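Local coordinates for probable quinone reductase Qor (NADPH:quinone reductase) (Zeta-crystallin homolog protein) (Mycobacterium tuberculosis, PDB 4RVU) that binds NADPH and probably passes electrons from it to quinones, as expected of a zeta-crystallin-like quinone reductase, at residues G130-Y135 / P271-F276; T148-A153 / Q218-G223. All coordinates share one frame; numbering follows the deposited sequence.

Of the elements in these contacts, helix 120-140 comes first along the chain and supplies G130-Y135, half of interaction 1. It is followed by strand 148-151, whose partner in interaction 2 is reached 65 residues after A153, at Q218, closing a parallel pair within the six-stranded sheet. The chain then adds strands 240-244 and 267-269 to the same sheet before P271-F276 returns to helix 120-140 and closes interaction 1. The smaller loop is thus nested inside the larger. The two contacts do not touch, their centres lying about 15 Å apart, but both meet the same NADPH: interaction 1 at the nicotinamide end, interaction 2 at the two riboses.

Interaction 1: G130-Y135 / P271-F276; sequences GLTAHY and PSLFHF. With NDP (NADPH dihydro-nicotinamide-adenine-dinucleotide phosphate), chain E.
Y135 and F276 form an offset stack, ring centroids 4.0 Å apart and planes only 5° from parallel. Their nearest atoms are the two CG atoms, Y135 CG and F276 CG, 3.5 Å apart. F276 covers one face of the tyrosine; the opposite face lies against the tyrosine's own helix, under the carbonyl oxygen of T132. Y135 CG sits between its backbone N and carbonyl carbon (chi1 84°), a torsion that swings the ring across toward the loop and carries its hydroxyl to the nicotinamide. P271 meets the ring with CG at the edge, in plane, and with CB obliquely, 3.6 Å from Y135 CE1. L273 also comes in obliquely, its CD1 3.7 Å from Y135 CD2. The same leucine methyl reaches L131 CB: L273 CG, anti to its backbone N, places CD1 between L131 CB and the tyrosine ring.

The polar end of Y135 works on the cofactor. Y135 OH donates to NADPH O7N at 2.7 Å, and this acceptor lies at the ring edge, near its plane. O7N takes a second bond from L273 N at 2.9 Å, bent (132°), and the amide N7N donates to P271 O; three bonds therefore fix the rotation of the carboxamide. T132 OG1, hydrogen-bonded to L128 O, stands 3.1 Å from NADPH C4N, the carbon that carries the hydride in nicotinamide chemistry.

The second subunit comes up to the loop too, with its S265 hydrogen-bonded to S272 N and H275 ND1. The loop after strand 267-269 is thus packed on helix 120-140, where P271 and F276 also touch V140. Helix 280-295 adds F283 and R286 against L131, and helix 157-168 covers A133 on another side.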
# COMPACT_ATOMS: atom_id res chain seq x y z
N GLY A 130 13.61 -1.13 17.52
CA GLY A 130 13.00 0.15 17.86
C GLY A 130 12.89 1.12 16.70
O GLY A 130 11.88 1.83 16.57
N LEU A 131 13.92 1.16 15.85
CA LEU A 131 13.87 1.96 14.62
C LEU A 131 12.77 1.41 13.73
O LEU A 131 12.07 2.16 13.03
CB LEU A 131 15.22 1.93 13.88
CG LEU A 131 16.43 2.61 14.51
CD1 LEU A 131 17.72 2.25 13.75
CD2 LEU A 131 16.24 4.12 14.53
N THR A 132 12.60 0.09 13.75
CA THR A 132 11.55 -0.54 12.95
C THR A 132 10.17 -0.17 13.48
O THR A 132 9.30 0.22 12.72
CB THR A 132 11.73 -2.05 12.91
OG1 THR A 132 13.00 -2.36 12.31
CG2 THR A 132 10.61 -2.71 12.09
N ALA A 133 9.96 -0.28 14.79
CA ALA A 133 8.69 0.15 15.37
C ALA A 133 8.43 1.62 15.06
O ALA A 133 7.30 2.00 14.73
CB ALA A 133 8.66 -0.10 16.88
N HIS A 134 9.47 2.45 15.13
CA HIS A 134 9.30 3.87 14.83
C HIS A 134 8.77 4.08 13.42
O HIS A 134 7.77 4.78 13.22
CB HIS A 134 10.61 4.65 15.00
CG HIS A 134 10.46 6.12 14.80
ND1 HIS A 134 10.52 6.72 13.55
CD2 HIS A 134 10.23 7.12 15.68
CE1 HIS A 134 10.34 8.02 13.68
NE2 HIS A 134 10.16 8.29 14.97
N TYR A 135 9.45 3.51 12.42
CA TYR A 135 9.03 3.78 11.05
C TYR A 135 7.65 3.17 10.77
O TYR A 135 6.85 3.72 10.01
CB TYR A 135 10.11 3.39 10.01
CG TYR A 135 10.19 1.93 9.54
CD1 TYR A 135 9.18 1.36 8.78
CD2 TYR A 135 11.33 1.16 9.80
CE1 TYR A 135 9.25 0.06 8.34
CE2 TYR A 135 11.42 -0.15 9.35
CZ TYR A 135 10.38 -0.69 8.62
OH TYR A 135 10.44 -1.99 8.15
N PRO A 271 7.58 -3.14 3.87
CA PRO A 271 8.73 -2.25 4.05
C PRO A 271 9.99 -2.97 4.54
O PRO A 271 9.93 -4.08 5.10
CB PRO A 271 8.25 -1.28 5.13
CG PRO A 271 7.31 -2.12 5.97
CD PRO A 271 6.60 -3.01 4.97
N SER A 272 11.12 -2.32 4.29
CA SER A 272 12.42 -2.73 4.82
C SER A 272 13.06 -1.51 5.48
O SER A 272 12.95 -0.40 4.97
CB SER A 272 13.30 -3.25 3.68
OG SER A 272 14.67 -3.00 3.92
N LEU A 273 13.71 -1.74 6.63
CA LEU A 273 14.41 -0.71 7.39
C LEU A 273 15.35 0.13 6.52
O LEU A 273 15.53 1.34 6.74
CB LEU A 273 15.20 -1.35 8.56
CG LEU A 273 15.97 -0.41 9.48
CD1 LEU A 273 15.01 0.58 10.14
CD2 LEU A 273 16.82 -1.15 10.54
N PHE A 274 15.96 -0.51 5.54
CA PHE A 274 16.85 0.17 4.60
C PHE A 274 16.23 1.45 4.02
O PHE A 274 16.91 2.48 3.90
CB PHE A 274 17.26 -0.79 3.48
CG PHE A 274 18.13 -0.16 2.43
CD1 PHE A 274 19.49 0.01 2.66
CD2 PHE A 274 17.59 0.26 1.22
CE1 PHE A 274 20.30 0.60 1.69
CE2 PHE A 274 18.40 0.84 0.25
CZ PHE A 274 19.75 1.01 0.49
N HIS A 275 14.94 1.41 3.69
CA HIS A 275 14.29 2.56 3.05
C HIS A 275 13.80 3.60 4.05
O HIS A 275 13.19 4.59 3.66
CB HIS A 275 13.14 2.11 2.14
CG HIS A 275 13.55 1.19 1.04
ND1 HIS A 275 13.11 -0.11 0.95
CD2 HIS A 275 14.38 1.37 -0.02
CE1 HIS A 275 13.64 -0.69 -0.11
NE2 HIS A 275 14.42 0.19 -0.72
N PHE A 276 14.06 3.39 5.33
CA PHE A 276 13.69 4.37 6.35
C PHE A 276 14.90 4.85 7.14
O PHE A 276 14.76 5.55 8.14
CB PHE A 276 12.59 3.81 7.27
CG PHE A 276 11.36 3.37 6.53
CD1 PHE A 276 10.26 4.21 6.42
CD2 PHE A 276 11.33 2.13 5.90
CE1 PHE A 276 9.13 3.81 5.71
CE2 PHE A 276 10.21 1.73 5.18
CZ PHE A 276 9.10 2.57 5.10
PA NDP E . 10.56 -11.91 17.23
O1A NDP E . 11.28 -11.64 18.52
O2A NDP E . 9.21 -11.29 16.99
O5B NDP E . 10.44 -13.50 17.02
C5B NDP E . 9.56 -14.04 16.04
C4B NDP E . 8.23 -14.33 16.71
O4B NDP E . 7.21 -14.59 15.74
C3B NDP E . 8.30 -15.57 17.57
O3B NDP E . 8.73 -15.27 18.90
C2B NDP E . 6.88 -16.10 17.54
O2B NDP E . 6.15 -15.67 18.68
C1B NDP E . 6.27 -15.52 16.27
N9A NDP E . 6.05 -16.65 15.34
C8A NDP E . 4.87 -17.04 14.84
N7A NDP E . 5.01 -18.11 14.03
C5A NDP E . 6.31 -18.44 14.01
C6A NDP E . 7.15 -19.47 13.36
N6A NDP E . 6.59 -20.40 12.54
N1A NDP E . 8.47 -19.46 13.60
C2A NDP E . 9.03 -18.54 14.41
N3A NDP E . 8.34 -17.58 15.03
C4A NDP E . 7.00 -17.47 14.88
O3 NDP E . 11.54 -11.51 16.02
PN NDP E . 12.03 -10.00 15.80
O1N NDP E . 11.41 -9.12 16.85
O2N NDP E . 13.53 -10.04 15.61
O5D NDP E . 11.37 -9.63 14.38
C5D NDP E . 9.95 -9.67 14.22
C4D NDP E . 9.61 -9.83 12.74
O4D NDP E . 9.82 -8.59 12.07
C3D NDP E . 10.52 -10.84 12.07
O3D NDP E . 9.75 -11.58 11.13
C2D NDP E . 11.55 -10.01 11.34
O2D NDP E . 11.98 -10.68 10.15
C1D NDP E . 10.77 -8.74 11.01
N1N NDP E . 11.59 -7.53 10.94
C2N NDP E . 11.45 -6.74 9.88
C3N NDP E . 12.17 -5.56 9.74
C7N NDP E . 11.98 -4.72 8.51
O7N NDP E . 12.56 -3.66 8.42
N7N NDP E . 11.16 -5.17 7.56
C4N NDP E . 13.14 -5.11 10.81
C5N NDP E . 13.19 -6.06 11.92
C6N NDP E . 12.41 -7.21 11.95
P2B NDP E . 4.75 -16.35 19.06
O1X NDP E . 4.42 -17.20 17.87
O2X NDP E . 5.05 -17.13 20.31
O3X NDP E . 3.82 -15.19 19.29

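Interaction 2: T148-A153 / Q218-G223. With NDP (NADPH dihydro-nicotinamide-adenine-dinucleotide phosphate), chain E.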
# COMPACT_ATOMS: atom_id res chain seq x y z
N THR A 148 -7.21 1.66 16.31
CA THR A 148 -6.96 0.33 16.85
C THR A 148 -6.10 -0.39 15.82
O THR A 148 -6.37 -0.31 14.63
CB THR A 148 -8.26 -0.47 17.04
OG1 THR A 148 -9.10 0.20 17.98
CG2 THR A 148 -7.95 -1.87 17.56
N VAL A 149 -5.04 -1.04 16.27
CA VAL A 149 -4.17 -1.78 15.35
C VAL A 149 -4.00 -3.21 15.81
O VAL A 149 -4.15 -3.51 16.99
CB VAL A 149 -2.78 -1.11 15.18
CG1 VAL A 149 -2.93 0.31 14.64
CG2 VAL A 149 -2.02 -1.10 16.52
N LEU A 150 -3.70 -4.10 14.87
CA LEU A 150 -3.36 -5.49 15.19
C LEU A 150 -1.86 -5.69 15.03
O LEU A 150 -1.27 -5.31 14.00
CB LEU A 150 -4.13 -6.44 14.26
CG LEU A 150 -3.76 -7.92 14.24
CD1 LEU A 150 -3.98 -8.54 15.61
CD2 LEU A 150 -4.55 -8.66 13.18
N VAL A 151 -1.24 -6.27 16.05
CA VAL A 151 0.20 -6.56 16.03
C VAL A 151 0.41 -8.04 16.31
O VAL A 151 0.19 -8.50 17.44
CB VAL A 151 0.93 -5.75 17.12
CG1 VAL A 151 2.42 -6.13 17.17
CG2 VAL A 151 0.78 -4.26 16.87
N HIS A 152 0.82 -8.79 15.29
CA HIS A 152 1.11 -10.21 15.48
C HIS A 152 2.40 -10.40 16.27
O HIS A 152 3.25 -9.50 16.31
CB HIS A 152 1.19 -10.92 14.13
CG HIS A 152 -0.13 -11.02 13.42
ND1 HIS A 152 -1.20 -11.72 13.95
CD2 HIS A 152 -0.55 -10.53 12.23
CE1 HIS A 152 -2.22 -11.65 13.11
NE2 HIS A 152 -1.85 -10.93 12.06
N ALA A 153 2.55 -11.57 16.91
CA ALA A 153 3.72 -11.87 17.75
C ALA A 153 3.98 -10.76 18.76
O ALA A 153 5.09 -10.20 18.83
CB ALA A 153 4.96 -12.12 16.88
N GLN A 218 -7.43 -0.09 11.95
CA GLN A 218 -6.92 0.90 11.01
C GLN A 218 -5.64 0.43 10.32
O GLN A 218 -5.31 0.88 9.21
CB GLN A 218 -6.69 2.25 11.69
CG GLN A 218 -7.94 3.12 11.78
CD GLN A 218 -8.98 2.57 12.73
OE1 GLN A 218 -8.67 2.23 13.87
NE2 GLN A 218 -10.22 2.47 12.26
N ALA A 219 -4.90 -0.46 10.98
CA ALA A 219 -3.68 -1.02 10.41
C ALA A 219 -3.36 -2.37 11.04
O ALA A 219 -3.67 -2.61 12.21
CB ALA A 219 -2.52 -0.06 10.62
N VAL A 220 -2.74 -3.25 10.27
CA VAL A 220 -2.19 -4.48 10.82
C VAL A 220 -0.69 -4.44 10.66
O VAL A 220 -0.19 -4.16 9.57
CB VAL A 220 -2.70 -5.72 10.08
CG1 VAL A 220 -1.97 -6.98 10.60
CG2 VAL A 220 -4.20 -5.86 10.23
N TYR A 221 0.04 -4.70 11.74
CA TYR A 221 1.48 -4.87 11.64
C TYR A 221 1.78 -6.35 11.72
O TYR A 221 1.71 -6.95 12.79
CB TYR A 221 2.18 -4.08 12.75
CG TYR A 221 1.96 -2.58 12.60
CD1 TYR A 221 2.63 -1.85 11.63
CD2 TYR A 221 1.06 -1.91 13.43
CE1 TYR A 221 2.42 -0.48 11.48
CE2 TYR A 221 0.86 -0.54 13.30
CZ TYR A 221 1.54 0.16 12.33
OH TYR A 221 1.33 1.52 12.21
N ASP A 222 2.09 -6.95 10.57
CA ASP A 222 2.25 -8.40 10.45
C ASP A 222 3.71 -8.76 10.18
O ASP A 222 4.23 -8.53 9.08
CB ASP A 222 1.32 -8.94 9.35
CG ASP A 222 1.33 -10.46 9.25
OD1 ASP A 222 2.39 -11.10 9.46
OD2 ASP A 222 0.27 -11.04 8.92
N GLY A 223 4.37 -9.31 11.19
CA GLY A 223 5.76 -9.74 11.05
C GLY A 223 5.89 -11.25 10.99
O GLY A 223 6.99 -11.80 11.07
PA NDP E . 10.56 -11.91 17.23
O1A NDP E . 11.28 -11.64 18.52
O2A NDP E . 9.21 -11.29 16.99
O5B NDP E . 10.44 -13.50 17.02
C5B NDP E . 9.56 -14.04 16.04
C4B NDP E . 8.23 -14.33 16.71
O4B NDP E . 7.21 -14.59 15.74
C3B NDP E . 8.30 -15.57 17.57
O3B NDP E . 8.73 -15.27 18.90
C2B NDP E . 6.88 -16.10 17.54
O2B NDP E . 6.15 -15.67 18.68
C1B NDP E . 6.27 -15.52 16.27
N9A NDP E . 6.05 -16.65 15.34
C8A NDP E . 4.87 -17.04 14.84
N7A NDP E . 5.01 -18.11 14.03
C5A NDP E . 6.31 -18.44 14.01
C6A NDP E . 7.15 -19.47 13.36
N6A NDP E . 6.59 -20.40 12.54
N1A NDP E . 8.47 -19.46 13.60
C2A NDP E . 9.03 -18.54 14.41
N3A NDP E . 8.34 -17.58 15.03
C4A NDP E . 7.00 -17.47 14.88
O3 NDP E . 11.54 -11.51 16.02
PN NDP E . 12.03 -10.00 15.80
O1N NDP E . 11.41 -9.12 16.85
O2N NDP E . 13.53 -10.04 15.61
O5D NDP E . 11.37 -9.63 14.38
C5D NDP E . 9.95 -9.67 14.22
C4D NDP E . 9.61 -9.83 12.74
O4D NDP E . 9.82 -8.59 12.07
C3D NDP E . 10.52 -10.84 12.07
O3D NDP E . 9.75 -11.58 11.13
C2D NDP E . 11.55 -10.01 11.34
O2D NDP E . 11.98 -10.68 10.15
C1D NDP E . 10.77 -8.74 11.01
N1N NDP E . 11.59 -7.53 10.94
C2N NDP E . 11.45 -6.74 9.88
C3N NDP E . 12.17 -5.56 9.74
C7N NDP E . 11.98 -4.72 8.51
O7N NDP E . 12.56 -3.66 8.42
N7N NDP E . 11.16 -5.17 7.56
C4N NDP E . 13.14 -5.11 10.81
C5N NDP E . 13.19 -6.06 11.92
C6N NDP E . 12.41 -7.21 11.95
P2B NDP E . 4.75 -16.35 19.06
O1X NDP E . 4.42 -17.20 17.87
O2X NDP E . 5.05 -17.13 20.31
O3X NDP E . 3.82 -15.19 19.29
O HOH W 1 -10.48 2.25 16.68
O HOH W 2 4.11 -8.70 13.95
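Strands 148-151 and 219-222 run side by side in parallel, L150 facing V220 and V151 facing Y221. Backbone hydrogen bonds step between them: L150 N to A219 O, Y221 N to L150 O at a short 2.7 Å, and H152 N to Y221 O. At the start of the pair Q218 grips T148 twice. Its backbone N donates to T148 O, and its side chain, bent at chi2 (69°), brings OE1 back to accept from T148 N at 2.9 Å in a nearly straight bond (164°).

Apolar contacts form on both faces of the sheet. L150 and V220 lie alongside each other, pointing the same way, with L150 CD2 4.0 Å from V220 CG1. On the other face the Y221 ring reaches V149 CG1 through CE2 and V151 CG2 through CD2, while its hydroxyl bonds to L136 O.

At the C-terminal ends of the strands, H152 CD2 lies 3.4 Å from D222 OD2, the ring and carboxylate planes 63° apart; S232 OG bonds to both H152 NE2 and D222 OD2. One water donates to H152 O and Y221 O and accepts from G223 N, bridging the diverging chains.

G223 O accepts from hydroxyl O3D of the nicotinamide ribose at 2.8 Å, and A153 CB meets the adenosine ribose. Neighbouring parallel strands of a six-stranded sheet (order 3-2-1-4-5-6) thus meet NADPH at their C-terminal ends, as in a Rossmann dinucleotide-binding fold.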